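Local coordinates for gene 2 protein (Enterobacteria phage Sf6, PDB 5C12) that forms the nuclease domain of the phage's large terminase subunit, which binds divalent metal ions and serves in packaging viral DNA, at residues H36-A50 and K61-R73. The protein carries 1 engineered substitution. Residues are numbered along the deposited sequence; the frame is centred on the assembly and turned at random.
Sequences HKKLGWKAKGAVVSA and KGYASRHGSVVKR
Val48 and Arg66 trade backbone bonds in both directions, Val48 N to Arg66 O and Arg66 N to Val48 O, each 2.9 Å. Ala50 and Ala64 form the next hydrogen-bonded pair, so strands 47-50 and 61-67 run antiparallel at 171°. Beyond Val47 and His67, a non-hydrogen-bonded pair, the ladder gains one more rung: Gly68 N gives Ala46 O a nearly straight bond (176°). Gly68, with positive phi, is the second residue of a type II' turn from His67 to Val70, and its CA sits 3.4 Å from Lys44 O, too close for a side chain in between. A water accepts from both Lys44 N and Ser69 N.

On the face shared by Val47, Ser49 and Ser65, the hydroxyls cluster. Ser49 OG lies 2.9 Å from Ser65 OG, hydrogen-bonded to it, and 2.8 Å from Tyr63 OH, which also bonds Asp96. Opposite them, Val48 CG2 lies over one face of the Arg66 guanidinium, whose NH1 turns back to Gly68 O; Arg66 NE reaches Cys257 O.

Side-chain packing round the turn is largely aromatic and aliphatic. Ala43 CB sits over the His67 ring, a CH-pi contact 3.8 Å from its centroid; CG anti to the backbone N (chi1 176°) carries the ring out under the 43-45 loop. Val70 CG1 covers a face of the His36 ring, while CG2 touches both Ala43 CB and Trp41 CZ3, each at 3.6 Å. His36 ND1 is held by Ser200.

These strands lie mid-sheet, as in the RNase H-like fold of terminase nucleases. The chemistry changes along the contact: aromatic and methyl packing ties helix and loop to the 67-70 turn, while backbone bonds and buried hydroxyls fix strand 47-52, ending at metal-binding Asp52, to strand 61-67, whose Gly62 end lies near that site.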
# COMPACT_ATOMS: atom_id res chain seq x y z
N HIS A 36 17.67 1.50 2.00
CA HIS A 36 18.18 2.85 2.21
C HIS A 36 19.51 2.84 2.97
O HIS A 36 20.39 3.67 2.72
CB HIS A 36 17.15 3.77 2.88
CG HIS A 36 16.86 3.45 4.31
ND1 HIS A 36 16.18 2.33 4.71
CD2 HIS A 36 17.13 4.15 5.45
CE1 HIS A 36 16.06 2.32 6.03
NE2 HIS A 36 16.63 3.42 6.50
N LYS A 37 19.68 1.88 3.87
CA LYS A 37 20.95 1.73 4.58
C LYS A 37 22.00 1.12 3.67
O LYS A 37 23.16 1.56 3.70
CB LYS A 37 20.75 0.87 5.82
CG LYS A 37 19.83 1.51 6.84
CD LYS A 37 19.68 0.67 8.09
CE LYS A 37 18.96 1.45 9.17
NZ LYS A 37 18.86 0.67 10.44
N LYS A 38 21.62 0.12 2.89
CA LYS A 38 22.55 -0.55 1.99
C LYS A 38 23.11 0.39 0.93
O LYS A 38 24.27 0.30 0.53
CB LYS A 38 21.85 -1.72 1.29
CG LYS A 38 21.43 -2.86 2.23
CD LYS A 38 20.49 -3.81 1.51
CE LYS A 38 19.99 -4.90 2.43
NZ LYS A 38 18.95 -5.71 1.76
N LEU A 39 22.27 1.31 0.47
CA LEU A 39 22.61 2.18 -0.64
C LEU A 39 22.98 3.59 -0.20
O LEU A 39 23.43 4.39 -1.01
CB LEU A 39 21.47 2.24 -1.64
CG LEU A 39 21.11 0.91 -2.31
CD1 LEU A 39 19.83 1.05 -3.13
CD2 LEU A 39 22.26 0.43 -3.17
N GLY A 40 22.77 3.91 1.07
CA GLY A 40 23.23 5.18 1.61
C GLY A 40 22.34 6.37 1.31
O GLY A 40 22.83 7.44 0.94
N TRP A 41 21.04 6.22 1.50
CA TRP A 41 20.16 7.38 1.44
C TRP A 41 19.17 7.40 2.59
O TRP A 41 19.02 6.42 3.32
CB TRP A 41 19.45 7.50 0.09
CG TRP A 41 18.79 6.28 -0.39
CD1 TRP A 41 19.35 5.28 -1.15
CD2 TRP A 41 17.44 5.91 -0.18
NE1 TRP A 41 18.41 4.31 -1.41
CE2 TRP A 41 17.23 4.68 -0.83
CE3 TRP A 41 16.37 6.51 0.49
CZ2 TRP A 41 15.99 4.04 -0.83
CZ3 TRP A 41 15.16 5.86 0.49
CH2 TRP A 41 14.98 4.64 -0.16
N LYS A 42 18.53 8.56 2.77
CA LYS A 42 17.66 8.83 3.92
C LYS A 42 16.26 9.15 3.42
O LYS A 42 16.09 9.63 2.30
CB LYS A 42 18.17 10.06 4.68
CG LYS A 42 19.45 9.87 5.46
CD LYS A 42 19.27 8.87 6.59
CE LYS A 42 20.08 9.25 7.84
NZ LYS A 42 21.54 9.38 7.57
N ALA A 43 15.26 8.89 4.25
CA ALA A 43 13.87 9.22 3.93
C ALA A 43 13.70 10.72 3.75
O ALA A 43 14.09 11.51 4.61
CB ALA A 43 12.96 8.72 5.03
N LYS A 44 13.08 11.10 2.63
CA LYS A 44 12.73 12.50 2.35
C LYS A 44 11.36 12.52 1.67
O LYS A 44 11.13 11.79 0.70
CB LYS A 44 13.72 13.13 1.40
CG LYS A 44 15.12 13.30 1.94
CD LYS A 44 15.19 14.32 3.05
CE LYS A 44 16.64 14.69 3.32
NZ LYS A 44 16.80 15.53 4.52
N GLY A 45 10.49 13.38 2.16
CA GLY A 45 9.19 13.57 1.53
C GLY A 45 8.10 13.61 2.58
O GLY A 45 8.37 13.79 3.77
N ALA A 46 6.86 13.51 2.12
CA ALA A 46 5.74 13.50 3.04
C ALA A 46 5.66 12.18 3.80
O ALA A 46 6.23 11.15 3.37
CB ALA A 46 4.45 13.74 2.27
N VAL A 47 4.95 12.20 4.92
CA VAL A 47 4.59 10.98 5.59
C VAL A 47 3.18 10.61 5.15
O VAL A 47 2.26 11.42 5.26
CB VAL A 47 4.68 11.09 7.12
CG1 VAL A 47 4.17 9.82 7.78
CG2 VAL A 47 6.13 11.36 7.53
N VAL A 48 3.04 9.41 4.60
CA VAL A 48 1.80 8.87 4.09
C VAL A 48 1.43 7.60 4.83
O VAL A 48 2.22 6.67 4.91
CB VAL A 48 1.86 8.57 2.57
CG1 VAL A 48 0.47 8.20 2.04
CG2 VAL A 48 2.43 9.75 1.79
N SER A 49 0.20 7.55 5.32
CA SER A 49 -0.30 6.43 6.10
C SER A 49 -1.59 5.95 5.48
O SER A 49 -2.34 6.75 4.90
CB SER A 49 -0.60 6.85 7.54
OG SER A 49 0.56 7.23 8.26
N ALA A 50 -1.88 4.67 5.59
CA ALA A 50 -3.12 4.14 5.06
C ALA A 50 -3.63 2.99 5.89
O ALA A 50 -2.88 2.29 6.58
CB ALA A 50 -2.96 3.72 3.57
N LYS A 61 -7.28 -6.04 10.70
CA LYS A 61 -7.14 -4.81 9.95
C LYS A 61 -5.68 -4.47 9.68
O LYS A 61 -4.78 -4.99 10.33
CB LYS A 61 -7.79 -3.68 10.71
CG LYS A 61 -9.29 -3.91 10.93
CD LYS A 61 -9.89 -3.06 12.01
CE LYS A 61 -11.39 -3.23 12.01
NZ LYS A 61 -11.81 -4.64 12.21
N GLY A 62 -5.45 -3.56 8.74
CA GLY A 62 -4.09 -3.21 8.38
C GLY A 62 -3.81 -1.73 8.44
O GLY A 62 -4.72 -0.90 8.24
N TYR A 63 -2.57 -1.40 8.74
CA TYR A 63 -2.06 -0.04 8.68
C TYR A 63 -0.64 -0.05 8.16
O TYR A 63 0.14 -0.94 8.48
CB TYR A 63 -2.08 0.58 10.07
CG TYR A 63 -1.42 1.93 10.19
CD1 TYR A 63 -0.06 2.04 10.38
CD2 TYR A 63 -2.15 3.09 10.11
CE1 TYR A 63 0.55 3.27 10.50
CE2 TYR A 63 -1.55 4.31 10.22
CZ TYR A 63 -0.21 4.41 10.41
OH TYR A 63 0.36 5.66 10.56
N ALA A 64 -0.30 0.95 7.37
CA ALA A 64 1.06 1.10 6.87
C ALA A 64 1.40 2.56 6.84
O ALA A 64 0.52 3.39 6.63
CB ALA A 64 1.19 0.50 5.50
N SER A 65 2.66 2.90 7.07
CA SER A 65 3.09 4.28 6.94
C SER A 65 4.49 4.34 6.36
O SER A 65 5.33 3.49 6.66
CB SER A 65 3.07 4.98 8.29
OG SER A 65 3.36 6.35 8.16
N ARG A 66 4.73 5.36 5.55
CA ARG A 66 6.06 5.62 5.03
C ARG A 66 6.40 7.08 5.13
O ARG A 66 5.51 7.95 5.10
CB ARG A 66 6.14 5.17 3.57
CG ARG A 66 5.29 5.96 2.59
CD ARG A 66 5.30 5.36 1.21
NE ARG A 66 4.39 6.03 0.27
CZ ARG A 66 4.73 6.97 -0.60
NH1 ARG A 66 5.98 7.42 -0.70
NH2 ARG A 66 3.81 7.46 -1.41
N HIS A 67 7.69 7.37 5.20
CA HIS A 67 8.22 8.70 5.10
C HIS A 67 8.96 8.70 3.78
O HIS A 67 9.99 8.04 3.64
CB HIS A 67 9.17 8.99 6.27
CG HIS A 67 9.84 10.32 6.19
ND1 HIS A 67 10.87 10.69 7.04
CD2 HIS A 67 9.66 11.37 5.35
CE1 HIS A 67 11.28 11.91 6.73
NE2 HIS A 67 10.56 12.34 5.71
N GLY A 68 8.43 9.40 2.77
CA GLY A 68 8.99 9.27 1.44
C GLY A 68 9.06 7.82 1.03
O GLY A 68 8.10 7.07 1.11
N SER A 69 10.25 7.40 0.59
CA SER A 69 10.43 6.06 0.08
C SER A 69 10.83 5.05 1.15
O SER A 69 11.25 3.94 0.81
CB SER A 69 11.48 6.09 -1.04
OG SER A 69 11.01 6.91 -2.12
N VAL A 70 10.74 5.41 2.43
CA VAL A 70 11.12 4.47 3.50
C VAL A 70 9.89 4.11 4.32
O VAL A 70 9.30 4.97 4.96
CB VAL A 70 12.20 5.04 4.42
CG1 VAL A 70 12.58 4.01 5.49
CG2 VAL A 70 13.45 5.42 3.61
N VAL A 71 9.48 2.84 4.27
CA VAL A 71 8.37 2.32 5.08
C VAL A 71 8.80 2.19 6.55
O VAL A 71 9.83 1.59 6.85
CB VAL A 71 7.88 0.96 4.53
CG1 VAL A 71 6.70 0.42 5.35
CG2 VAL A 71 7.47 1.07 3.06
N LYS A 72 8.04 2.78 7.47
CA LYS A 72 8.43 2.84 8.87
C LYS A 72 7.51 2.10 9.84
O LYS A 72 7.93 1.79 10.95
CB LYS A 72 8.64 4.28 9.31
CG LYS A 72 7.43 5.13 9.34
CD LYS A 72 7.74 6.50 9.94
CE LYS A 72 6.48 7.36 9.99
NZ LYS A 72 6.83 8.67 10.59
N ARG A 73 6.27 1.81 9.44
CA ARG A 73 5.35 1.06 10.29
C ARG A 73 4.45 0.18 9.47
O ARG A 73 3.93 0.59 8.43
CB ARG A 73 4.47 1.98 11.17
CG ARG A 73 3.75 1.22 12.28
CD ARG A 73 2.73 2.01 13.04
NE ARG A 73 3.30 3.21 13.65
CZ ARG A 73 3.82 3.26 14.86
NH1 ARG A 73 3.88 2.18 15.61
NH2 ARG A 73 4.29 4.41 15.32
O HOH W 1 12.49 9.30 0.34